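BauA (Acinetobacter baumannii, PDB 6HCP) is an outer-membrane, TonB-dependent transporter that takes up iron bound to the siderophore preacinetobactin. Local coordinates at residues A[117-122]-A[291-296]; A[312-317]-A[340-345]; A[412-417]-A[451-456]; A[418-423]-A[443-448]. All blocks are in the same frame, centred on the assembly; numbering follows the deposited sequence.

All four contacts reach the beta-barrel wall, but only contact 1 brings a plug turn against it: this contact is buried and relies on methionine packing and an amide-guanidinium stack, with no hydrogen bond across. Contacts 2 and 4 are antiparallel strand pairs within the wall, partly buried, each with backbone bonds and with one face turned to the plug; that face carries a tyrosine-phenylalanine pair in contact 2 and an arginine-serine bond in contact 4. Contact 3 lies at the surface, where strand 412-431, shared with contact 4, meets the loop following strand 436-451, and a serine hydroxyl joins the pairing. Its centre is about 21 Å from that of contact 4.

Contact 1: residues A[117-122]-A[291-296]; sequences SMNGLF and MIRGEY. With EDO (1,2-ethanediol), chain V; EDO (1,2-ethanediol), chain P; EDO (1,2-ethanediol), chain G.
Met-291 points from the barrel wall at a tight plug turn and supplies the apolar part of the contact. Its CG sits between the backbone N and the carbonyl carbon (chi1 60°), and the chain bends again at its last torsion, bringing the methyl up to the turn. CE comes 3.7 Å from Leu-121 CB, the methionine and leucine chains running past one another head to tail. SD lies 3.8 Å from Met-118 CG. The sulfur is also 3.4 Å from Met-118 O, the carbonyl that accepts a hydrogen bond from Leu-121 N and so closes the type I' turn from Met-118 to Leu-121.

Flat polar groups meet next. The Asn-119 amide stacks on the Arg-293 guanidinium with their planes 27° apart, and Asn-119 CB lies over one guanidinium face toward its rim, 3.5 Å from Arg-293 NE. No hydrogen bond joins the pair. Asn-119 ND2 bonds instead to Thr-165 and Arg-293 NH2 to Tyr-167, while Phe-241 makes a cation-pi contact with the arginine.

Ethanediol molecules, probably from the crystallisation liquor, fill in the polar margin. O2 of one donates to Asn-119 O at 2.8 Å. Another gives both hydroxyls to Glu-295 OE2, its O1 at 2.8 Å, and takes a weak bond from Arg-293 NH1.

The turn links strands 117-118 and 121-122 of the plug sheet, where 117-118 runs beside 159-165. Segment 291-296 belongs to barrel strand 282-297, flanked by 238-252 and 302-318; Met-118 also touches Tyr-245 on 238-252, and Leu-121 reaches Ser-347 on 331-358.

Contact 2: residues A[312-317]-A[340-345]; sequences TTEYKY and AFDVDK. With EDO (1,2-ethanediol), chain L; EDO (1,2-ethanediol), chain J.
Tyr-315 lays its CB on the face of the Phe-341 ring, across two neighbouring antiparallel strands of the beta-barrel. This CH-pi contact brings Tyr-315 CB to 3.6 Å from the centroid of the Phe-341 ring. A chi1 of 66° swings the Phe-341 ring over toward the tyrosine's strand. The two rings are nearly parallel, 22° apart, yet slid so far that they barely overlap; Tyr-315 CD2 to Phe-341 CE2 is 3.3 Å. Beneath them, Tyr-315 N donates to Phe-341 O at 2.9 Å in an almost straight bond (178°), and Phe-341 N donates back to Tyr-315 O at 3.0 Å; Thr-313 and Val-343 exchange two bonds in the same way.

On the same face Lys-345 NZ donates to Thr-313 OG1 at 2.9 Å. That hydroxyl also bonds to Asp-287 and the ammonium group to Ser-311, so the threonine probably links a positive and a negative side chain. From the plug side, Phe-127 meets the Phe-341 ring and Tyr-128 packs edge-to-face with Tyr-315.

The other face carries Glu-314, Lys-316, Asp-342 and Asp-344. There a water accepts a bond from Lys-316 NZ at 3.1 Å and lies 2.7 Å from Asp-342 OD1.

Contact 3: residues A[412-417]-A[451-456]; sequences FLFHST and SSVNTL
Phe-414 rests its CB against both methyls of Val-453, with CG1 of the valine 3.7 Å and CG2 3.8 Å from that one carbon. The two side chains cross at about a right angle. At a chi1 of 60° the phenylalanine carries its ring onward past the valine, and Phe-414 CD1 comes 3.9 Å from Ser-451 OG.

Beside this apolar patch the backbone of His-415 is gripped twice by Ser-452. His-415 N donates to Ser-452 OG at 2.9 Å (162° at the hydrogen), and Ser-452 N returns a bond to His-415 O at 2.8 Å. The serine hydroxyl thus does the work a main-chain carbonyl would do in regular strand pairing, so the pairing extends by one residue into the turn. The imidazole of His-415 looks elsewhere: ND1 bonds to Asp-377 on strand 361-381.

The turn itself is type I, from Ser-451 to Asn-454, closed by Asn-454 N to Ser-451 O at 3.1 Å; Val-453 N adds a weak bond to Ser-451 OG. Ser-451 N is held by Glu-458 further along the loop. On the other flank of strand 412-431, Leu-413 and Phe-414 both face Asp-378 in a classic beta bulge.

Ser-416 and Ser-451 form the last non-hydrogen-bonded pair before the strands part. The whole is the frayed end of an antiparallel barrel hairpin, where a strand gives way to a surface loop, probably on the extracellular side as in other TonB-dependent receptors.

Contact 4: residues A[418-423]-A[443-448]; sequences LSTSSF and RHQTVK. With EDO (1,2-ethanediol), chain N.
An antiparallel hairpin of the barrel wall, strands 412-431 and 436-451, brings Ser-422 and Arg-443 together on the face turned to the plug. Arg-443 NH1 donates to Ser-422 OG at 2.9 Å, with the hydroxyl at the guanidinium edge, close to its plane. The arginine's CG and CD run across beside Ser-422 CB, and the bend at chi3 (-56°) helps turn the guanidinium so that NH1 meets the hydroxyl. It has further partners: Asn-368 shares NH1, the carbonyl of Leu-147 in the plug takes NH2, and Phe-51 makes a cation-pi contact. Ser-422 OG is bonded as well to Thr-370, so both members of the pair are positioned from outside.

Further along this face, the Gln-445 side chain bends at chi2 (79°) and lies along the opposite strand. NE2 comes 3.7 Å from Thr-420 CB and makes a weak bond to Thr-446 O; OE1 comes 3.6 Å from Ser-422 CB and takes a weak bond from Met-151 N of the plug. Val-447 CG2 then meets two carbons, Leu-418 CD1 and Thr-420 CG2, each at 3.8 Å.

Three hydrogen-bonded pairs, Ser-419/Lys-448, Ser-421/Thr-446 and Phe-423/His-444, supply six backbone bonds; Thr-446 N to Ser-421 O is among the straightest, at 2.8 Å and 173°. Those six residues put their side chains on the other face. There Ser-421 OG bonds to an ethanediol O2 at 3.1 Å, while Thr-446 OG1 has a water at 2.7 Å and Ser-462 as a further partner. A bound detergent molecule comes to about 4 Å from the Phe-423 side chain, nearest atoms.

A hairpin with polar residues bonded to the plug on one face and detergent beside the other fits the wall of a TonB-dependent receptor, a beta-barrel closed by its plug.

Contact 1: residues A[117-122]-A[291-296]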
# COMPACT_ATOMS: atom_id res chain seq x y z
N SER A 117 -38.49 -2.01 -1.67
CA SER A 117 -39.48 -2.34 -2.66
C SER A 117 -38.81 -2.69 -3.99
O SER A 117 -37.66 -2.30 -4.24
CB SER A 117 -40.49 -1.24 -2.81
OG SER A 117 -39.89 0.02 -3.10
N MET A 118 -39.52 -3.50 -4.79
CA MET A 118 -39.11 -3.84 -6.15
C MET A 118 -40.20 -3.35 -7.12
O MET A 118 -41.34 -3.74 -6.97
CB MET A 118 -38.89 -5.33 -6.35
CG MET A 118 -38.39 -5.66 -7.77
SD MET A 118 -38.16 -7.43 -8.04
CE MET A 118 -36.86 -7.80 -6.87
N ASN A 119 -39.86 -2.36 -7.95
CA ASN A 119 -40.83 -1.72 -8.83
C ASN A 119 -42.05 -1.29 -8.01
O ASN A 119 -43.21 -1.42 -8.47
CB ASN A 119 -41.23 -2.68 -9.96
CG ASN A 119 -40.06 -3.10 -10.82
OD1 ASN A 119 -39.22 -2.27 -11.18
ND2 ASN A 119 -40.00 -4.37 -11.17
N GLY A 120 -41.81 -0.79 -6.80
CA GLY A 120 -42.84 -0.19 -5.96
C GLY A 120 -43.54 -1.18 -5.02
O GLY A 120 -44.35 -0.75 -4.20
N LEU A 121 -43.25 -2.48 -5.16
CA LEU A 121 -43.92 -3.54 -4.39
C LEU A 121 -43.00 -4.07 -3.28
O LEU A 121 -41.88 -4.50 -3.55
CB LEU A 121 -44.30 -4.68 -5.34
CG LEU A 121 -45.25 -5.74 -4.78
CD1 LEU A 121 -46.62 -5.13 -4.45
CD2 LEU A 121 -45.42 -6.90 -5.75
N PHE A 122 -43.54 -4.17 -2.06
CA PHE A 122 -42.81 -4.64 -0.90
C PHE A 122 -42.96 -6.17 -0.77
O PHE A 122 -43.86 -6.77 -1.38
CB PHE A 122 -43.27 -3.86 0.33
CG PHE A 122 -42.99 -2.38 0.25
CD1 PHE A 122 -43.88 -1.51 -0.36
CD2 PHE A 122 -41.78 -1.87 0.71
CE1 PHE A 122 -43.58 -0.16 -0.50
CE2 PHE A 122 -41.49 -0.52 0.57
CZ PHE A 122 -42.40 0.34 0.00
N MET A 291 -42.86 -11.19 -9.43
CA MET A 291 -43.96 -10.24 -9.38
C MET A 291 -44.47 -9.93 -10.79
O MET A 291 -43.78 -10.13 -11.78
CB MET A 291 -43.55 -8.93 -8.71
CG MET A 291 -42.42 -8.21 -9.41
SD MET A 291 -42.00 -6.68 -8.53
CE MET A 291 -43.44 -5.66 -8.84
N ILE A 292 -45.73 -9.51 -10.83
CA ILE A 292 -46.36 -9.09 -12.06
C ILE A 292 -47.09 -7.79 -11.80
O ILE A 292 -47.73 -7.61 -10.74
CB ILE A 292 -47.30 -10.17 -12.61
CG1 ILE A 292 -47.93 -9.74 -13.94
CG2 ILE A 292 -48.36 -10.55 -11.59
CD1 ILE A 292 -48.59 -10.87 -14.68
N ARG A 293 -46.98 -6.88 -12.76
CA ARG A 293 -47.64 -5.62 -12.75
C ARG A 293 -48.41 -5.46 -14.07
O ARG A 293 -47.88 -5.73 -15.13
CB ARG A 293 -46.65 -4.46 -12.65
CG ARG A 293 -45.87 -4.39 -11.34
CD ARG A 293 -44.86 -3.25 -11.34
NE ARG A 293 -43.76 -3.45 -12.27
CZ ARG A 293 -43.25 -2.48 -13.04
NH1 ARG A 293 -43.79 -1.27 -13.01
NH2 ARG A 293 -42.20 -2.71 -13.80
N GLY A 294 -49.66 -5.01 -13.96
CA GLY A 294 -50.51 -4.73 -15.12
C GLY A 294 -51.08 -3.34 -15.03
O GLY A 294 -51.33 -2.84 -13.94
N GLU A 295 -51.14 -2.65 -16.17
CA GLU A 295 -51.76 -1.33 -16.26
C GLU A 295 -52.77 -1.33 -17.42
O GLU A 295 -52.55 -1.98 -18.45
CB GLU A 295 -50.70 -0.26 -16.49
CG GLU A 295 -49.63 -0.21 -15.41
CD GLU A 295 -48.52 0.80 -15.66
OE1 GLU A 295 -48.59 1.51 -16.68
OE2 GLU A 295 -47.56 0.80 -14.87
N TYR A 296 -53.86 -0.59 -17.23
CA TYR A 296 -54.91 -0.45 -18.26
C TYR A 296 -55.38 1.00 -18.30
O TYR A 296 -55.84 1.55 -17.29
CB TYR A 296 -56.07 -1.41 -18.01
CG TYR A 296 -57.07 -1.44 -19.14
CD1 TYR A 296 -56.80 -2.12 -20.31
CD2 TYR A 296 -58.16 -0.59 -19.13
CE1 TYR A 296 -57.64 -2.03 -21.41
CE2 TYR A 296 -59.05 -0.54 -20.19
CZ TYR A 296 -58.78 -1.25 -21.34
OH TYR A 296 -59.64 -1.19 -22.40
C1 EDO V . -47.71 0.65 -10.97
O1 EDO V . -48.33 1.04 -12.20
C2 EDO V . -47.11 -0.72 -11.20
O2 EDO V . -47.08 -0.93 -12.62
C1 EDO P . -46.58 -0.21 -7.16
O1 EDO P . -47.75 0.28 -7.82
C2 EDO P . -46.60 -1.72 -7.11
O2 EDO P . -45.84 -2.23 -8.20
C1 EDO G . -47.48 -4.11 -1.02
O1 EDO G . -46.30 -3.38 -1.43
C2 EDO G . -47.24 -4.83 0.30
O2 EDO G . -47.30 -3.92 1.41

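Contact 2: residues A[312-317]-A[340-345]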
# COMPACT_ATOMS: atom_id res chain seq x y z
N THR A 312 -39.78 -16.23 -1.29
CA THR A 312 -39.42 -17.10 -0.21
C THR A 312 -37.97 -16.79 0.18
O THR A 312 -37.14 -16.54 -0.67
CB THR A 312 -39.55 -18.58 -0.60
OG1 THR A 312 -38.65 -18.77 -1.68
CG2 THR A 312 -40.96 -18.96 -1.01
N THR A 313 -37.71 -16.90 1.47
CA THR A 313 -36.40 -16.76 2.06
C THR A 313 -36.11 -18.00 2.90
O THR A 313 -36.94 -18.41 3.69
CB THR A 313 -36.34 -15.52 2.96
OG1 THR A 313 -36.57 -14.38 2.14
CG2 THR A 313 -35.03 -15.43 3.73
N GLU A 314 -34.91 -18.55 2.74
CA GLU A 314 -34.41 -19.58 3.63
C GLU A 314 -33.06 -19.12 4.18
O GLU A 314 -32.13 -18.92 3.40
CB GLU A 314 -34.24 -20.91 2.88
CG GLU A 314 -35.54 -21.46 2.31
CD GLU A 314 -35.37 -22.73 1.48
OE1 GLU A 314 -34.24 -23.22 1.39
OE2 GLU A 314 -36.38 -23.27 1.02
N TYR A 315 -33.03 -18.87 5.50
CA TYR A 315 -31.88 -18.35 6.21
C TYR A 315 -31.33 -19.42 7.12
O TYR A 315 -32.07 -20.01 7.90
CB TYR A 315 -32.27 -17.12 7.03
CG TYR A 315 -31.15 -16.52 7.85
CD1 TYR A 315 -30.27 -15.59 7.30
CD2 TYR A 315 -31.02 -16.81 9.19
CE1 TYR A 315 -29.28 -15.00 8.07
CE2 TYR A 315 -30.04 -16.22 9.98
CZ TYR A 315 -29.14 -15.34 9.41
OH TYR A 315 -28.19 -14.75 10.19
N LYS A 316 -29.99 -19.53 7.15
CA LYS A 316 -29.30 -20.42 8.05
C LYS A 316 -28.02 -19.76 8.57
O LYS A 316 -27.28 -19.16 7.81
CB LYS A 316 -28.94 -21.72 7.32
CG LYS A 316 -30.12 -22.57 6.86
CD LYS A 316 -29.65 -23.80 6.08
CE LYS A 316 -30.74 -24.81 5.83
NZ LYS A 316 -31.86 -24.20 5.09
N TYR A 317 -27.77 -19.91 9.87
CA TYR A 317 -26.62 -19.30 10.53
C TYR A 317 -26.08 -20.29 11.56
O TYR A 317 -26.80 -20.74 12.44
CB TYR A 317 -26.99 -17.98 11.21
CG TYR A 317 -25.85 -17.33 11.95
CD1 TYR A 317 -25.49 -17.74 13.22
CD2 TYR A 317 -25.21 -16.22 11.43
CE1 TYR A 317 -24.47 -17.12 13.92
CE2 TYR A 317 -24.16 -15.62 12.10
CZ TYR A 317 -23.77 -16.08 13.34
OH TYR A 317 -22.77 -15.45 14.04
N ALA A 340 -32.15 -20.88 12.11
CA ALA A 340 -32.64 -20.99 10.75
C ALA A 340 -34.08 -20.52 10.74
O ALA A 340 -34.78 -20.65 11.76
CB ALA A 340 -32.52 -22.40 10.21
N PHE A 341 -34.47 -19.87 9.64
CA PHE A 341 -35.88 -19.58 9.45
C PHE A 341 -36.20 -19.65 7.96
O PHE A 341 -35.36 -19.44 7.08
CB PHE A 341 -36.27 -18.27 10.14
CG PHE A 341 -35.63 -17.02 9.57
CD1 PHE A 341 -36.13 -16.41 8.43
CD2 PHE A 341 -34.53 -16.46 10.19
CE1 PHE A 341 -35.53 -15.27 7.90
CE2 PHE A 341 -33.95 -15.31 9.68
CZ PHE A 341 -34.44 -14.72 8.54
N ASP A 342 -37.45 -20.04 7.69
CA ASP A 342 -38.01 -20.08 6.36
C ASP A 342 -39.25 -19.18 6.36
O ASP A 342 -40.07 -19.29 7.27
CB ASP A 342 -38.45 -21.50 5.97
CG ASP A 342 -37.33 -22.54 5.97
OD1 ASP A 342 -36.18 -22.16 5.67
OD2 ASP A 342 -37.57 -23.66 6.45
N VAL A 343 -39.37 -18.32 5.36
CA VAL A 343 -40.52 -17.42 5.30
C VAL A 343 -41.06 -17.36 3.87
O VAL A 343 -40.31 -17.30 2.87
CB VAL A 343 -40.20 -16.05 5.92
CG1 VAL A 343 -38.84 -15.54 5.55
CG2 VAL A 343 -41.26 -14.99 5.66
N ASP A 344 -42.39 -17.51 3.78
CA ASP A 344 -43.14 -17.41 2.53
C ASP A 344 -43.98 -16.13 2.57
O ASP A 344 -44.77 -15.93 3.49
CB ASP A 344 -44.06 -18.62 2.35
CG ASP A 344 -43.32 -19.92 2.05
OD1 ASP A 344 -42.24 -19.86 1.46
OD2 ASP A 344 -43.85 -20.98 2.40
N LYS A 345 -43.80 -15.28 1.55
CA LYS A 345 -44.37 -13.96 1.49
C LYS A 345 -45.28 -13.86 0.27
O LYS A 345 -44.94 -14.35 -0.80
CB LYS A 345 -43.26 -12.91 1.39
CG LYS A 345 -42.39 -12.74 2.63
CD LYS A 345 -41.01 -12.12 2.36
CE LYS A 345 -39.95 -13.20 2.21
NZ LYS A 345 -38.87 -12.81 1.29
C1 EDO L . -42.20 -22.36 5.76
O1 EDO L . -42.49 -22.27 4.37
C2 EDO L . -42.83 -21.15 6.44
O2 EDO L . -44.18 -20.98 6.01
C1 EDO J . -31.06 -12.85 12.75
O1 EDO J . -31.82 -12.51 13.92
C2 EDO J . -29.59 -12.74 13.11
O2 EDO J . -28.91 -13.99 12.90
O HOH W 1 -33.60 -22.15 6.58

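Contact 3: residues A[412-417]-A[451-456]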
# COMPACT_ATOMS: atom_id res chain seq x y z
N PHE A 412 -36.93 -27.13 15.60
CA PHE A 412 -38.06 -26.24 15.37
C PHE A 412 -38.45 -25.53 16.66
O PHE A 412 -38.49 -26.13 17.74
CB PHE A 412 -39.22 -27.02 14.76
CG PHE A 412 -40.50 -26.23 14.68
CD1 PHE A 412 -40.66 -25.23 13.73
CD2 PHE A 412 -41.49 -26.40 15.64
CE1 PHE A 412 -41.84 -24.50 13.66
CE2 PHE A 412 -42.66 -25.66 15.58
CZ PHE A 412 -42.83 -24.70 14.60
N LEU A 413 -38.67 -24.21 16.57
CA LEU A 413 -39.01 -23.40 17.73
C LEU A 413 -40.48 -22.98 17.65
O LEU A 413 -41.22 -23.17 18.58
CB LEU A 413 -38.10 -22.18 17.82
CG LEU A 413 -36.62 -22.47 18.09
CD1 LEU A 413 -35.81 -21.18 18.11
CD2 LEU A 413 -36.43 -23.24 19.39
N PHE A 414 -40.88 -22.29 16.57
CA PHE A 414 -42.26 -21.75 16.50
C PHE A 414 -42.59 -21.33 15.07
O PHE A 414 -41.70 -21.09 14.24
CB PHE A 414 -42.44 -20.59 17.48
CG PHE A 414 -41.53 -19.41 17.25
CD1 PHE A 414 -41.89 -18.40 16.38
CD2 PHE A 414 -40.34 -19.28 17.95
CE1 PHE A 414 -41.05 -17.32 16.15
CE2 PHE A 414 -39.48 -18.23 17.70
CZ PHE A 414 -39.84 -17.25 16.80
N HIS A 415 -43.90 -21.32 14.80
CA HIS A 415 -44.49 -20.82 13.60
C HIS A 415 -44.99 -19.40 13.89
O HIS A 415 -45.43 -19.12 14.99
CB HIS A 415 -45.64 -21.75 13.17
CG HIS A 415 -46.23 -21.40 11.85
ND1 HIS A 415 -45.58 -21.70 10.66
CD2 HIS A 415 -47.35 -20.72 11.53
CE1 HIS A 415 -46.31 -21.24 9.65
NE2 HIS A 415 -47.38 -20.61 10.16
N SER A 416 -44.88 -18.49 12.92
CA SER A 416 -45.35 -17.12 13.10
C SER A 416 -45.92 -16.61 11.78
O SER A 416 -45.67 -17.18 10.72
CB SER A 416 -44.27 -16.23 13.65
OG SER A 416 -43.16 -16.18 12.76
N THR A 417 -46.77 -15.58 11.87
CA THR A 417 -47.37 -14.96 10.72
C THR A 417 -47.41 -13.45 10.94
O THR A 417 -47.43 -12.96 12.07
CB THR A 417 -48.78 -15.48 10.40
OG1 THR A 417 -49.69 -14.88 11.33
CG2 THR A 417 -48.90 -16.99 10.45
N SER A 451 -47.95 -15.88 16.72
CA SER A 451 -46.87 -16.83 17.00
C SER A 451 -47.44 -18.07 17.71
O SER A 451 -48.22 -17.94 18.63
CB SER A 451 -45.83 -16.17 17.84
OG SER A 451 -44.96 -17.15 18.40
N SER A 452 -46.99 -19.25 17.29
CA SER A 452 -47.50 -20.52 17.81
C SER A 452 -47.09 -20.75 19.27
O SER A 452 -47.65 -21.63 19.90
CB SER A 452 -47.06 -21.68 16.96
OG SER A 452 -45.66 -21.88 17.10
N VAL A 453 -46.18 -19.94 19.82
CA VAL A 453 -45.80 -20.10 21.22
C VAL A 453 -46.25 -18.90 22.06
O VAL A 453 -45.95 -18.85 23.24
CB VAL A 453 -44.29 -20.33 21.38
CG1 VAL A 453 -43.87 -21.64 20.75
CG2 VAL A 453 -43.48 -19.15 20.85
N ASN A 454 -46.97 -17.95 21.47
CA ASN A 454 -47.53 -16.84 22.23
C ASN A 454 -48.77 -17.35 22.95
O ASN A 454 -49.66 -17.90 22.31
CB ASN A 454 -47.91 -15.66 21.33
CG ASN A 454 -48.31 -14.42 22.09
OD1 ASN A 454 -47.90 -14.23 23.24
ND2 ASN A 454 -49.01 -13.52 21.42
N THR A 455 -48.87 -17.09 24.26
CA THR A 455 -50.12 -17.41 24.98
C THR A 455 -50.98 -16.15 25.13
O THR A 455 -52.19 -16.25 25.40
CB THR A 455 -49.83 -18.06 26.33
OG1 THR A 455 -48.87 -17.24 27.00
CG2 THR A 455 -49.32 -19.48 26.19
N LEU A 456 -50.39 -14.97 24.88
CA LEU A 456 -51.12 -13.70 25.01
C LEU A 456 -52.04 -13.52 23.80
O LEU A 456 -51.90 -14.20 22.78
CB LEU A 456 -50.12 -12.55 25.13
CG LEU A 456 -49.23 -12.56 26.38
CD1 LEU A 456 -48.22 -11.42 26.34
CD2 LEU A 456 -50.05 -12.48 27.66

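Contact 4: residues A[418-423]-A[443-448]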
# COMPACT_ATOMS: atom_id res chain seq x y z
N LEU A 418 -47.44 -12.73 9.82
CA LEU A 418 -47.64 -11.31 9.78
C LEU A 418 -48.55 -10.99 8.59
O LEU A 418 -48.38 -11.52 7.49
CB LEU A 418 -46.29 -10.60 9.62
CG LEU A 418 -46.35 -9.07 9.62
CD1 LEU A 418 -46.92 -8.56 10.92
CD2 LEU A 418 -44.95 -8.49 9.38
N SER A 419 -49.55 -10.16 8.85
CA SER A 419 -50.51 -9.74 7.84
C SER A 419 -50.70 -8.23 7.95
O SER A 419 -50.88 -7.70 9.06
CB SER A 419 -51.83 -10.45 8.02
OG SER A 419 -51.68 -11.83 7.76
N THR A 420 -50.67 -7.54 6.80
CA THR A 420 -50.92 -6.10 6.76
C THR A 420 -51.80 -5.79 5.55
O THR A 420 -51.81 -6.51 4.54
CB THR A 420 -49.64 -5.27 6.67
OG1 THR A 420 -49.02 -5.49 5.40
CG2 THR A 420 -48.64 -5.58 7.75
N SER A 421 -52.64 -4.76 5.71
CA SER A 421 -53.43 -4.29 4.58
C SER A 421 -53.62 -2.78 4.73
O SER A 421 -53.49 -2.23 5.84
CB SER A 421 -54.74 -5.00 4.52
OG SER A 421 -55.54 -4.58 5.61
N SER A 422 -53.80 -2.08 3.60
CA SER A 422 -54.05 -0.65 3.66
C SER A 422 -54.95 -0.20 2.51
O SER A 422 -55.08 -0.89 1.48
CB SER A 422 -52.75 0.14 3.69
OG SER A 422 -52.19 0.26 2.39
N PHE A 423 -55.50 1.00 2.69
CA PHE A 423 -56.25 1.68 1.66
C PHE A 423 -55.79 3.13 1.73
O PHE A 423 -55.72 3.72 2.82
CB PHE A 423 -57.77 1.46 1.84
CG PHE A 423 -58.14 -0.00 2.03
CD1 PHE A 423 -57.80 -0.69 3.20
CD2 PHE A 423 -58.73 -0.73 1.00
CE1 PHE A 423 -58.05 -2.05 3.33
CE2 PHE A 423 -59.02 -2.09 1.16
CZ PHE A 423 -58.61 -2.75 2.29
N ARG A 443 -54.00 7.38 4.51
CA ARG A 443 -53.97 5.96 4.38
C ARG A 443 -54.42 5.32 5.70
O ARG A 443 -54.05 5.75 6.77
CB ARG A 443 -52.57 5.48 3.98
CG ARG A 443 -52.44 3.97 3.88
CD ARG A 443 -51.08 3.50 3.34
NE ARG A 443 -50.75 4.06 2.04
CZ ARG A 443 -51.35 3.75 0.90
NH1 ARG A 443 -52.09 2.65 0.82
NH2 ARG A 443 -51.19 4.55 -0.16
N HIS A 444 -55.23 4.27 5.58
CA HIS A 444 -55.69 3.51 6.71
C HIS A 444 -54.99 2.16 6.64
O HIS A 444 -55.05 1.47 5.63
CB HIS A 444 -57.22 3.35 6.71
CG HIS A 444 -57.74 2.66 7.93
ND1 HIS A 444 -57.82 3.31 9.15
CD2 HIS A 444 -58.22 1.41 8.12
CE1 HIS A 444 -58.24 2.45 10.06
NE2 HIS A 444 -58.54 1.30 9.46
N GLN A 445 -54.28 1.82 7.72
CA GLN A 445 -53.35 0.70 7.77
C GLN A 445 -53.81 -0.28 8.86
O GLN A 445 -54.06 0.15 9.98
CB GLN A 445 -51.95 1.21 8.09
CG GLN A 445 -50.90 0.11 8.22
CD GLN A 445 -50.44 -0.36 6.86
OE1 GLN A 445 -50.03 0.44 6.01
NE2 GLN A 445 -50.50 -1.65 6.65
N THR A 446 -53.81 -1.57 8.54
CA THR A 446 -54.07 -2.61 9.51
C THR A 446 -52.88 -3.57 9.58
O THR A 446 -52.26 -3.85 8.58
CB THR A 446 -55.38 -3.35 9.19
OG1 THR A 446 -56.42 -2.36 9.14
CG2 THR A 446 -55.76 -4.36 10.25
N VAL A 447 -52.70 -4.21 10.74
CA VAL A 447 -51.64 -5.21 10.94
C VAL A 447 -52.09 -6.23 11.99
O VAL A 447 -52.71 -5.87 13.00
CB VAL A 447 -50.32 -4.54 11.36
CG1 VAL A 447 -50.48 -3.75 12.63
CG2 VAL A 447 -49.19 -5.54 11.48
N LYS A 448 -51.70 -7.48 11.76
CA LYS A 448 -51.86 -8.53 12.74
C LYS A 448 -50.65 -9.47 12.67
O LYS A 448 -50.35 -9.97 11.60
CB LYS A 448 -53.13 -9.33 12.48
CG LYS A 448 -53.44 -10.37 13.54
CD LYS A 448 -54.76 -11.08 13.35
CE LYS A 448 -54.99 -12.08 14.46
NZ LYS A 448 -56.22 -12.88 14.24
C1 EDO N . -54.51 -7.51 9.13
O1 EDO N . -55.27 -8.71 9.24
C2 EDO N . -54.30 -7.27 7.65
O2 EDO N . -55.56 -7.35 6.97
O HOH W 2 -51.06 -12.64 10.98
O HOH W 3 -56.58 -1.06 6.74